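Local coordinates for protein Maltose/maltodextrin transport permease homologue (Bdellovibrio bacteriovorus HD100, PDB 6FFL) that binds maltotriose in its MalE-like solute-binding domain, which is fused to the membrane subunit MalF of a probable maltose/maltodextrin ABC transporter, at residues N233-W238 / G268-S273; P95-V100 / D110-H115; G308-N313 / P326-S331; D67-F72 / K104-G109. All coordinates share one frame; numbering follows the deposited sequence.

Overall arrangement
From the N terminus, the chain first reaches 67-72, whose loop contact 4 closes at 104-109. Before that closure, 95-100 opens contact 2, which ends at 110-115, so contacts 4 and 2 cross. Contact 1 follows in series, closing a loop from 233-238 to 268-273 and linking the four-stranded sheet to the larger mixed one. Contact 3 comes last and closes a short loop between 308-313 and 326-331. Contacts 1 and 4 meet on that larger sheet, where strands 104-109 and 266-274 are neighbours. Contacts 2 and 3 share the small antiparallel pair of strands 111-112 and 310-311. Contacts 1, 2 and 4 each supply residues that touch the bound maltotriose.

Contact 1. Residues N233-W238 / G268-S273. With GLC (alpha-D-glucopyranose), chain B; GLC (alpha-D-glucopyranose), chain C.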
# COMPACT_ATOMS: atom_id res chain seq x y z
N ASN A 233 2.04 -3.57 -8.83
CA ASN A 233 2.19 -3.90 -7.42
C ASN A 233 3.02 -2.80 -6.77
O ASN A 233 3.52 -1.89 -7.43
CB ASN A 233 2.83 -5.29 -7.24
CG ASN A 233 2.43 -5.97 -5.94
OD1 ASN A 233 1.80 -5.36 -5.06
ND2 ASN A 233 2.77 -7.26 -5.81
N GLY A 234 3.14 -2.89 -5.44
CA GLY A 234 3.75 -1.82 -4.66
C GLY A 234 5.19 -2.13 -4.27
O GLY A 234 5.70 -3.22 -4.47
N ASP A 235 5.85 -1.12 -3.69
CA ASP A 235 7.26 -1.30 -3.34
C ASP A 235 7.45 -2.33 -2.23
O ASP A 235 8.56 -2.86 -2.08
CB ASP A 235 7.90 0.06 -2.97
CG ASP A 235 7.37 0.67 -1.66
OD1 ASP A 235 6.24 0.34 -1.23
OD2 ASP A 235 8.10 1.50 -1.07
N TRP A 236 6.39 -2.69 -1.49
CA TRP A 236 6.49 -3.77 -0.51
C TRP A 236 6.83 -5.11 -1.14
O TRP A 236 7.25 -6.02 -0.43
CB TRP A 236 5.17 -3.93 0.27
CG TRP A 236 4.01 -4.21 -0.66
CD1 TRP A 236 3.66 -5.41 -1.20
CD2 TRP A 236 3.07 -3.24 -1.18
NE1 TRP A 236 2.56 -5.26 -2.02
CE2 TRP A 236 2.18 -3.94 -2.02
CE3 TRP A 236 2.89 -1.87 -1.00
CZ2 TRP A 236 1.13 -3.31 -2.69
CZ3 TRP A 236 1.85 -1.23 -1.67
CH2 TRP A 236 0.98 -1.95 -2.51
N SER A 237 6.65 -5.25 -2.46
CA SER A 237 6.82 -6.54 -3.12
C SER A 237 8.21 -6.74 -3.69
O SER A 237 8.53 -7.86 -4.10
CB SER A 237 5.77 -6.71 -4.23
OG SER A 237 6.03 -5.81 -5.32
N TRP A 238 9.05 -5.70 -3.72
CA TRP A 238 10.36 -5.82 -4.37
C TRP A 238 11.19 -6.93 -3.75
O TRP A 238 11.81 -7.73 -4.46
CB TRP A 238 11.12 -4.50 -4.24
CG TRP A 238 10.53 -3.34 -5.00
CD1 TRP A 238 9.63 -3.39 -6.03
CD2 TRP A 238 10.84 -1.97 -4.79
NE1 TRP A 238 9.36 -2.11 -6.47
CE2 TRP A 238 10.10 -1.22 -5.73
CE3 TRP A 238 11.67 -1.29 -3.89
CZ2 TRP A 238 10.15 0.17 -5.79
CZ3 TRP A 238 11.73 0.10 -3.96
CH2 TRP A 238 10.97 0.81 -4.90
N GLY A 268 2.86 7.26 0.52
CA GLY A 268 2.74 7.46 1.95
C GLY A 268 3.68 6.61 2.76
O GLY A 268 4.87 6.53 2.45
N THR A 269 3.17 5.96 3.80
CA THR A 269 4.01 5.14 4.66
C THR A 269 3.18 4.02 5.25
O THR A 269 1.95 3.99 5.13
CB THR A 269 4.66 5.99 5.77
OG1 THR A 269 5.73 5.26 6.38
CG2 THR A 269 3.64 6.37 6.85
N LYS A 270 3.87 3.09 5.89
CA LYS A 270 3.27 2.19 6.87
C LYS A 270 4.06 2.38 8.15
O LYS A 270 5.29 2.46 8.11
CB LYS A 270 3.30 0.73 6.38
CG LYS A 270 2.51 0.50 5.07
CD LYS A 270 2.75 -0.90 4.51
CE LYS A 270 4.14 -1.01 3.86
NZ LYS A 270 4.32 -0.08 2.70
N GLY A 271 3.37 2.54 9.28
CA GLY A 271 4.10 2.92 10.47
C GLY A 271 3.43 2.46 11.74
O GLY A 271 2.36 1.84 11.72
N TYR A 272 4.08 2.80 12.85
CA TYR A 272 3.72 2.32 14.18
C TYR A 272 2.86 3.33 14.93
O TYR A 272 3.09 4.54 14.86
CB TYR A 272 4.99 2.03 15.00
CG TYR A 272 5.89 0.97 14.39
CD1 TYR A 272 5.69 -0.38 14.67
CD2 TYR A 272 6.94 1.31 13.55
CE1 TYR A 272 6.51 -1.36 14.14
CE2 TYR A 272 7.76 0.34 12.99
CZ TYR A 272 7.54 -1.00 13.29
OH TYR A 272 8.34 -1.98 12.75
N SER A 273 1.85 2.81 15.63
CA SER A 273 1.06 3.58 16.58
C SER A 273 1.07 2.87 17.92
O SER A 273 1.22 1.65 17.98
CB SER A 273 -0.40 3.76 16.12
OG SER A 273 -0.48 4.42 14.86
C1 GLC B . -0.89 -2.71 0.37
C2 GLC B . -0.78 -1.30 0.92
C3 GLC B . -2.03 -0.85 1.65
C4 GLC B . -3.22 -1.06 0.72
C5 GLC B . -3.27 -2.53 0.30
C6 GLC B . -4.46 -2.80 -0.63
O2 GLC B . 0.36 -1.27 1.81
O3 GLC B . -1.90 0.55 1.96
O4 GLC B . -4.42 -0.75 1.40
O5 GLC B . -2.08 -2.84 -0.41
O6 GLC B . -4.71 -4.22 -0.72
C1 GLC C . 1.41 -7.13 1.96
C2 GLC C . 2.06 -5.79 2.33
C3 GLC C . 1.03 -4.68 2.42
C4 GLC C . 0.14 -4.65 1.17
C5 GLC C . -0.44 -6.04 0.89
C6 GLC C . -1.21 -6.06 -0.43
O1 GLC C . 0.60 -7.58 3.05
O2 GLC C . 2.70 -5.88 3.61
O3 GLC C . 1.71 -3.43 2.63
O4 GLC C . -0.90 -3.68 1.40
O5 GLC C . 0.60 -7.01 0.78
O6 GLC C . -1.88 -7.32 -0.59
O HOH W 1 6.31 -1.02 1.22
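Trp236 and Lys270 meet beside the bound sugar of a periplasmic binding protein fold. Segment 233-238 leaves strand 228-234, and segment 268-273 lies on strand 266-274 of another sheet. The tight part is the indole against the sugar. GLC of chain C sets C4 over the centre of one face, 3.8 Å above the ring plane of Trp236. GLC of chain B comes nearer the rim, with its C1 3.5 Å from Trp236 CH2. Two successive glucoses thus stack on one indole, which serves as a stacking platform for the sugar. Gly234 CA backs the opposite face. Trp236 CG lies between its backbone N and carbonyl carbon (chi1 58°), which folds the ring back over Gly234. Trp236 NE1 is hydrogen-bonded to Tyr216 OH.

The direct contact between the segments is loose. Lys270 CD lies 3.3 Å from O3 of GLC in chain C. The bends at chi3 and chi4 beyond it swing the amine toward the indole and Asp235. Lys270 NZ approaches the indole obliquely, 4.4 Å from Trp236 CE3. It is equally far from Asp235 OD1, too far for a salt bridge. The amine also bonds to Asn114. The opposite charges of Asp235 and Lys270 are instead joined by one water, which donates to Asp235 OD1 at 2.8 Å and accepts from Lys270 NZ at 2.7 Å.

Contact 2. Residues P95-V100 / D110-H115; sequences PLAAPV and DAVGNH. With GLC (alpha-D-glucopyranose), chain B.
This is a small apolar contact in which Leu96 and Ala97 of a 3-10 turn rest on Val112. The turn lies in the loop between helix 87-90 and strand 100-101. Val112 belongs to the short strand 111-112, which pairs with strand 310-311. Each methyl of Val112 has its own partner. Its CG1 is 4.0 Å from Leu96 CD1 and almost as close to Leu96 CB. The two side chains cross at about a right angle. Val112 CG2 lies 3.9 Å from Ala97 CB. With CG1 anti to the backbone N (chi1 168°), the valine fork straddles the two neighbouring residues of the turn. Ala97 CB also approaches Ala111 O at 4.1 Å. That carbonyl takes a hydrogen bond from Thr269 OG1.

Two residues beyond the valine, the same segment enters the sugar site. Asn114 grips GLC of chain B with both ends of its amide. Its OD1 accepts from the sugar O2 at 2.5 Å. Its ND2 donates to the sugar O3 at 3.0 Å, with a nearly straight N-H...O angle of 178°. OD1 thus takes two donors, the sugar O2 and the Lys270 amine, consistent with the amide orientation. The chemistry is therefore divided: methyl packing joins the turn to the strand, and the paired hydrogen bonds of the Asn114 amide recognise two adjacent hydroxyls of the glucose.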
# COMPACT_ATOMS: atom_id res chain seq x y z
N PRO A 95 8.17 14.01 6.11
CA PRO A 95 6.79 14.19 6.62
C PRO A 95 5.81 13.15 6.12
O PRO A 95 4.80 12.90 6.80
CB PRO A 95 6.41 15.59 6.13
CG PRO A 95 7.73 16.28 5.94
CD PRO A 95 8.67 15.22 5.45
N LEU A 96 6.05 12.53 4.96
CA LEU A 96 5.17 11.45 4.50
C LEU A 96 5.16 10.26 5.44
O LEU A 96 4.19 9.49 5.44
CB LEU A 96 5.60 10.99 3.10
CG LEU A 96 5.24 11.92 1.95
CD1 LEU A 96 6.00 11.49 0.69
CD2 LEU A 96 3.74 11.92 1.70
N ALA A 97 6.20 10.10 6.24
CA ALA A 97 6.25 9.00 7.20
C ALA A 97 5.58 9.34 8.52
O ALA A 97 5.47 8.47 9.38
CB ALA A 97 7.70 8.62 7.49
N ALA A 98 5.14 10.59 8.71
CA ALA A 98 4.47 11.00 9.94
C ALA A 98 3.32 11.93 9.60
O ALA A 98 3.34 13.11 9.95
CB ALA A 98 5.46 11.66 10.90
N PRO A 99 2.29 11.42 8.91
CA PRO A 99 1.19 12.29 8.49
C PRO A 99 0.46 12.84 9.70
O PRO A 99 0.22 12.13 10.68
CB PRO A 99 0.28 11.35 7.68
CG PRO A 99 0.60 9.98 8.18
CD PRO A 99 2.08 10.01 8.53
N VAL A 100 0.10 14.12 9.62
CA VAL A 100 -0.57 14.83 10.71
C VAL A 100 -2.08 14.67 10.55
O VAL A 100 -2.62 14.71 9.44
CB VAL A 100 -0.17 16.32 10.73
CG1 VAL A 100 -1.00 17.12 11.74
CG2 VAL A 100 1.31 16.46 11.04
N ASP A 110 8.68 3.61 9.18
CA ASP A 110 10.09 3.29 9.02
C ASP A 110 10.57 3.45 7.59
O ASP A 110 11.78 3.36 7.34
CB ASP A 110 10.37 1.87 9.53
CG ASP A 110 9.43 0.81 8.94
OD1 ASP A 110 8.33 1.16 8.45
OD2 ASP A 110 9.79 -0.39 9.00
N ALA A 111 9.66 3.69 6.65
CA ALA A 111 10.03 3.86 5.25
C ALA A 111 9.04 4.82 4.62
O ALA A 111 8.05 5.23 5.23
CB ALA A 111 10.05 2.51 4.51
N VAL A 112 9.31 5.20 3.38
CA VAL A 112 8.39 6.03 2.62
C VAL A 112 8.17 5.34 1.28
O VAL A 112 9.11 4.83 0.67
CB VAL A 112 8.93 7.47 2.44
CG1 VAL A 112 8.14 8.24 1.41
CG2 VAL A 112 8.89 8.20 3.80
N GLY A 113 6.92 5.31 0.83
CA GLY A 113 6.62 4.68 -0.44
C GLY A 113 5.18 4.20 -0.43
O GLY A 113 4.26 5.01 -0.50
N ASN A 114 5.00 2.89 -0.32
CA ASN A 114 3.67 2.28 -0.35
C ASN A 114 2.96 2.53 -1.67
O ASN A 114 1.73 2.52 -1.73
CB ASN A 114 2.82 2.77 0.83
CG ASN A 114 1.71 1.81 1.18
OD1 ASN A 114 1.96 0.61 1.33
ND2 ASN A 114 0.48 2.31 1.28
N HIS A 115 3.72 2.77 -2.73
CA HIS A 115 3.20 3.24 -4.00
C HIS A 115 3.17 2.11 -5.02
O HIS A 115 4.07 1.26 -5.06
CB HIS A 115 4.04 4.41 -4.53
CG HIS A 115 5.51 4.12 -4.60
ND1 HIS A 115 6.25 3.74 -3.49
CD2 HIS A 115 6.38 4.17 -5.63
CE1 HIS A 115 7.52 3.58 -3.85
NE2 HIS A 115 7.62 3.83 -5.14
C1 GLC B . -0.89 -2.71 0.37
C2 GLC B . -0.78 -1.30 0.92
C3 GLC B . -2.03 -0.85 1.65
C4 GLC B . -3.22 -1.06 0.72
C5 GLC B . -3.27 -2.53 0.30
C6 GLC B . -4.46 -2.80 -0.63
O2 GLC B . 0.36 -1.27 1.81
O3 GLC B . -1.90 0.55 1.96
O4 GLC B . -4.42 -0.75 1.40
O5 GLC B . -2.08 -2.84 -0.41
O6 GLC B . -4.71 -4.22 -0.72

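Contact 3. Residues G308-N313 / P326-S331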
# COMPACT_ATOMS: atom_id res chain seq x y z
N GLY A 308 14.87 -3.29 0.09
CA GLY A 308 15.08 -2.31 -0.95
C GLY A 308 14.27 -1.04 -0.87
O GLY A 308 14.27 -0.28 -1.85
N VAL A 309 13.60 -0.77 0.25
CA VAL A 309 12.70 0.38 0.35
C VAL A 309 13.44 1.61 0.87
O VAL A 309 14.55 1.52 1.40
CB VAL A 309 11.49 0.05 1.25
CG1 VAL A 309 10.66 -1.08 0.61
CG2 VAL A 309 11.93 -0.34 2.65
N LEU A 310 12.81 2.78 0.71
CA LEU A 310 13.42 4.06 1.05
C LEU A 310 13.21 4.38 2.54
O LEU A 310 12.05 4.48 2.97
CB LEU A 310 12.80 5.16 0.20
CG LEU A 310 13.33 6.59 0.39
CD1 LEU A 310 14.76 6.70 -0.09
CD2 LEU A 310 12.40 7.58 -0.32
N PRO A 311 14.26 4.61 3.32
CA PRO A 311 14.06 4.99 4.73
C PRO A 311 13.24 6.26 4.88
O PRO A 311 13.28 7.16 4.04
CB PRO A 311 15.50 5.21 5.24
CG PRO A 311 16.33 4.30 4.38
CD PRO A 311 15.69 4.40 3.01
N SER A 312 12.55 6.35 6.01
CA SER A 312 11.87 7.59 6.37
C SER A 312 12.82 8.59 7.01
O SER A 312 12.59 9.80 6.92
CB SER A 312 10.72 7.28 7.32
OG SER A 312 11.20 6.62 8.47
N ASN A 313 13.88 8.12 7.68
CA ASN A 313 14.82 9.03 8.31
C ASN A 313 15.69 9.69 7.24
O ASN A 313 16.24 9.02 6.37
CB ASN A 313 15.69 8.27 9.32
CG ASN A 313 16.71 9.16 9.99
OD1 ASN A 313 17.71 9.52 9.39
ND2 ASN A 313 16.44 9.53 11.24
N PRO A 326 19.62 0.32 -7.19
CA PRO A 326 19.31 0.78 -8.55
C PRO A 326 17.84 1.08 -8.77
O PRO A 326 17.50 1.71 -9.78
CB PRO A 326 19.80 -0.38 -9.43
CG PRO A 326 19.72 -1.58 -8.55
CD PRO A 326 20.04 -1.10 -7.16
N LEU A 327 16.95 0.68 -7.87
CA LEU A 327 15.53 0.97 -8.03
C LEU A 327 15.16 2.37 -7.55
O LEU A 327 14.11 2.88 -7.96
CB LEU A 327 14.69 -0.04 -7.25
CG LEU A 327 14.74 -1.51 -7.68
CD1 LEU A 327 13.92 -2.36 -6.72
CD2 LEU A 327 14.26 -1.69 -9.12
N LEU A 328 15.95 2.99 -6.68
CA LEU A 328 15.37 4.12 -5.97
C LEU A 328 15.27 5.37 -6.85
O LEU A 328 14.35 6.17 -6.66
CB LEU A 328 16.14 4.37 -4.66
CG LEU A 328 15.98 3.30 -3.55
CD1 LEU A 328 16.76 3.69 -2.30
CD2 LEU A 328 14.52 2.93 -3.12
N LYS A 329 16.12 5.51 -7.87
CA LYS A 329 15.99 6.67 -8.75
C LYS A 329 14.72 6.60 -9.59
O LYS A 329 13.98 7.59 -9.68
CB LYS A 329 17.24 6.81 -9.62
CG LYS A 329 17.50 8.23 -10.13
CD LYS A 329 17.54 9.29 -9.00
CE LYS A 329 18.17 8.79 -7.69
NZ LYS A 329 17.63 9.53 -6.51
N ILE A 330 14.42 5.45 -10.20
CA ILE A 330 13.17 5.31 -10.94
C ILE A 330 11.98 5.37 -9.99
O ILE A 330 10.93 5.93 -10.31
CB ILE A 330 13.16 4.02 -11.77
CG1 ILE A 330 14.26 4.08 -12.85
CG2 ILE A 330 11.80 3.81 -12.43
CD1 ILE A 330 14.22 2.92 -13.84
N SER A 331 12.13 4.79 -8.79
CA SER A 331 11.06 4.86 -7.81
C SER A 331 10.74 6.31 -7.46
O SER A 331 9.56 6.67 -7.27
CB SER A 331 11.46 4.08 -6.56
OG SER A 331 10.42 4.12 -5.61
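Leu328 of helix 328-335 reaches to the backbone of 308-313, which follows helix 297-307. Its CB leaves the helix toward that segment. Its CG is anti to the carbonyl carbon (chi1 -69°), and from there the two methyls part. CD2 goes to the backbone. It lies 3.5 Å from Gly308 O, 4.3 Å from Val309 C and 4.2 Å from Leu310 N, so it spans the start of the extended segment. CD1 goes to a side chain and meets Leu310 CD1 at 4.2 Å. That leucine also points toward the helix, so the two residues complete an apolar contact through one methyl each. Gly308 is where the chain leaves helix 297-307. Its positive phi (83°) turns the backbone there, and its carbonyl O is what the leucine methyl covers. Asn325 ND2 makes a weak hydrogen bond to the same carbonyl.

The contact is plain packing away from the sugar. Leu328 also touches Trp238 of helix 238-243 and Val322 of helix 320-323. Leu310 in turn pairs through its backbone with Val112, so Leu328 links its helix to the strand 310-311 that pairs with 111-112.

Contact 4. Residues D67-F72 / K104-G109. With GLC (alpha-D-glucopyranose), chain D.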
# COMPACT_ATOMS: atom_id res chain seq x y z
N ASP A 67 -3.34 5.58 6.29
CA ASP A 67 -4.73 6.00 6.41
C ASP A 67 -5.43 5.36 7.60
O ASP A 67 -6.55 5.77 7.92
CB ASP A 67 -5.52 5.76 5.10
CG ASP A 67 -5.53 4.31 4.65
OD1 ASP A 67 -6.57 3.86 4.13
OD2 ASP A 67 -4.47 3.64 4.75
N GLN A 68 -4.80 4.42 8.30
CA GLN A 68 -5.52 3.95 9.48
C GLN A 68 -5.46 4.96 10.63
O GLN A 68 -6.19 4.79 11.62
CB GLN A 68 -5.03 2.56 9.90
CG GLN A 68 -3.64 2.45 10.41
CD GLN A 68 -3.15 1.01 10.48
OE1 GLN A 68 -3.66 0.11 9.80
NE2 GLN A 68 -2.17 0.78 11.32
N VAL A 69 -4.72 6.06 10.47
CA VAL A 69 -4.64 7.08 11.52
C VAL A 69 -6.01 7.67 11.82
O VAL A 69 -6.41 7.81 12.98
CB VAL A 69 -3.64 8.18 11.11
CG1 VAL A 69 -3.87 9.44 11.92
CG2 VAL A 69 -2.21 7.69 11.29
N GLY A 70 -6.75 8.06 10.78
CA GLY A 70 -8.03 8.72 10.94
C GLY A 70 -8.99 7.93 11.81
O GLY A 70 -9.48 8.42 12.83
N PRO A 71 -9.29 6.69 11.41
CA PRO A 71 -10.19 5.87 12.23
C PRO A 71 -9.64 5.59 13.61
O PRO A 71 -10.38 5.69 14.60
CB PRO A 71 -10.34 4.58 11.40
CG PRO A 71 -10.05 5.00 9.99
CD PRO A 71 -8.98 6.05 10.11
N PHE A 72 -8.36 5.24 13.72
CA PHE A 72 -7.80 4.92 15.02
C PHE A 72 -7.84 6.13 15.94
O PHE A 72 -8.19 6.01 17.12
CB PHE A 72 -6.35 4.43 14.90
CG PHE A 72 -6.19 3.04 14.32
CD1 PHE A 72 -7.28 2.29 13.91
CD2 PHE A 72 -4.91 2.49 14.19
CE1 PHE A 72 -7.12 1.01 13.38
CE2 PHE A 72 -4.73 1.21 13.66
CZ PHE A 72 -5.84 0.47 13.25
N LYS A 104 -2.01 16.47 15.27
CA LYS A 104 -1.13 15.61 16.06
C LYS A 104 -0.55 14.50 15.19
O LYS A 104 -1.07 14.17 14.12
CB LYS A 104 -1.86 14.98 17.25
CG LYS A 104 -2.34 16.01 18.28
CD LYS A 104 -3.34 15.40 19.26
CE LYS A 104 -4.33 16.46 19.77
NZ LYS A 104 -5.08 16.00 20.97
N HIS A 105 0.52 13.89 15.71
CA HIS A 105 1.19 12.75 15.07
C HIS A 105 0.74 11.47 15.75
O HIS A 105 1.09 11.23 16.90
CB HIS A 105 2.71 12.87 15.17
CG HIS A 105 3.31 13.94 14.32
ND1 HIS A 105 3.79 15.12 14.86
CD2 HIS A 105 3.55 14.01 12.99
CE1 HIS A 105 4.29 15.87 13.89
NE2 HIS A 105 4.15 15.22 12.75
N TYR A 106 0.02 10.60 15.02
CA TYR A 106 -0.40 9.34 15.61
C TYR A 106 0.41 8.15 15.11
O TYR A 106 0.22 7.04 15.61
CB TYR A 106 -1.90 9.10 15.34
CG TYR A 106 -2.80 10.04 16.12
CD1 TYR A 106 -3.09 9.81 17.46
CD2 TYR A 106 -3.36 11.16 15.52
CE1 TYR A 106 -3.93 10.67 18.18
CE2 TYR A 106 -4.18 12.03 16.23
CZ TYR A 106 -4.46 11.78 17.55
OH TYR A 106 -5.27 12.64 18.23
N MET A 107 1.31 8.35 14.14
CA MET A 107 2.01 7.24 13.51
C MET A 107 3.41 7.69 13.12
O MET A 107 3.60 8.83 12.69
CB MET A 107 1.25 6.76 12.26
CG MET A 107 2.04 5.81 11.40
SD MET A 107 1.16 5.26 9.92
CE MET A 107 -0.12 4.21 10.64
N ILE A 108 4.39 6.80 13.24
CA ILE A 108 5.71 7.04 12.65
C ILE A 108 6.09 5.82 11.82
O ILE A 108 6.14 4.70 12.34
CB ILE A 108 6.79 7.37 13.69
CG1 ILE A 108 8.15 7.41 13.01
CG2 ILE A 108 6.81 6.35 14.84
CD1 ILE A 108 8.33 8.66 12.16
N GLY A 109 6.37 6.05 10.54
CA GLY A 109 6.76 4.98 9.65
C GLY A 109 8.26 4.83 9.54
O GLY A 109 9.02 5.77 9.77
C1 GLC D . -4.94 0.54 1.07
C2 GLC D . -5.35 1.25 2.36
C3 GLC D . -6.48 0.47 3.04
C4 GLC D . -7.64 0.31 2.08
C5 GLC D . -7.17 -0.37 0.79
C6 GLC D . -8.28 -0.35 -0.26
O2 GLC D . -4.22 1.41 3.25
O3 GLC D . -6.93 1.19 4.21
O4 GLC D . -8.65 -0.50 2.71
O5 GLC D . -6.09 0.39 0.23
O6 GLC D . -7.98 -1.19 -1.39
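Val69 packs on Tyr106 and Met107, setting helix 69-74 against the break in strand 104-109 of the main mixed sheet in this periplasmic binding protein fold. Val69 CG1 lies 4.0 Å from Tyr106 CB and is about as close to CD2, meeting the ring obliquely. Val69 CG2 is 3.7 Å from Met107 CB. The valine chi1 of 161° turns CG1 to the tyrosine and CG2 to the methionine, two consecutive residues at the break in the strand. Met107 runs on past the valine and bends at chi3, bringing its CE 3.9 Å from Gln68 CG. The Gln68 and Met107 side chains cross at about a right angle, and all four residues are buried.

Further out, Phe72 N donates to Gln68 O, a helical backbone bond. Alongside, in the neighbouring strand 266-274, Met107 touches Thr269 and Ser273, and Ser273 OG bonds to Tyr106 O. Just before Gln68, Asp67 turns away from the strand and into the sugar pocket. It holds GLC of chain D with both carboxylate oxygens: O3 of the sugar donates to Asp67 OD1, and O2 donates to Asp67 OD2, each at 2.7 Å.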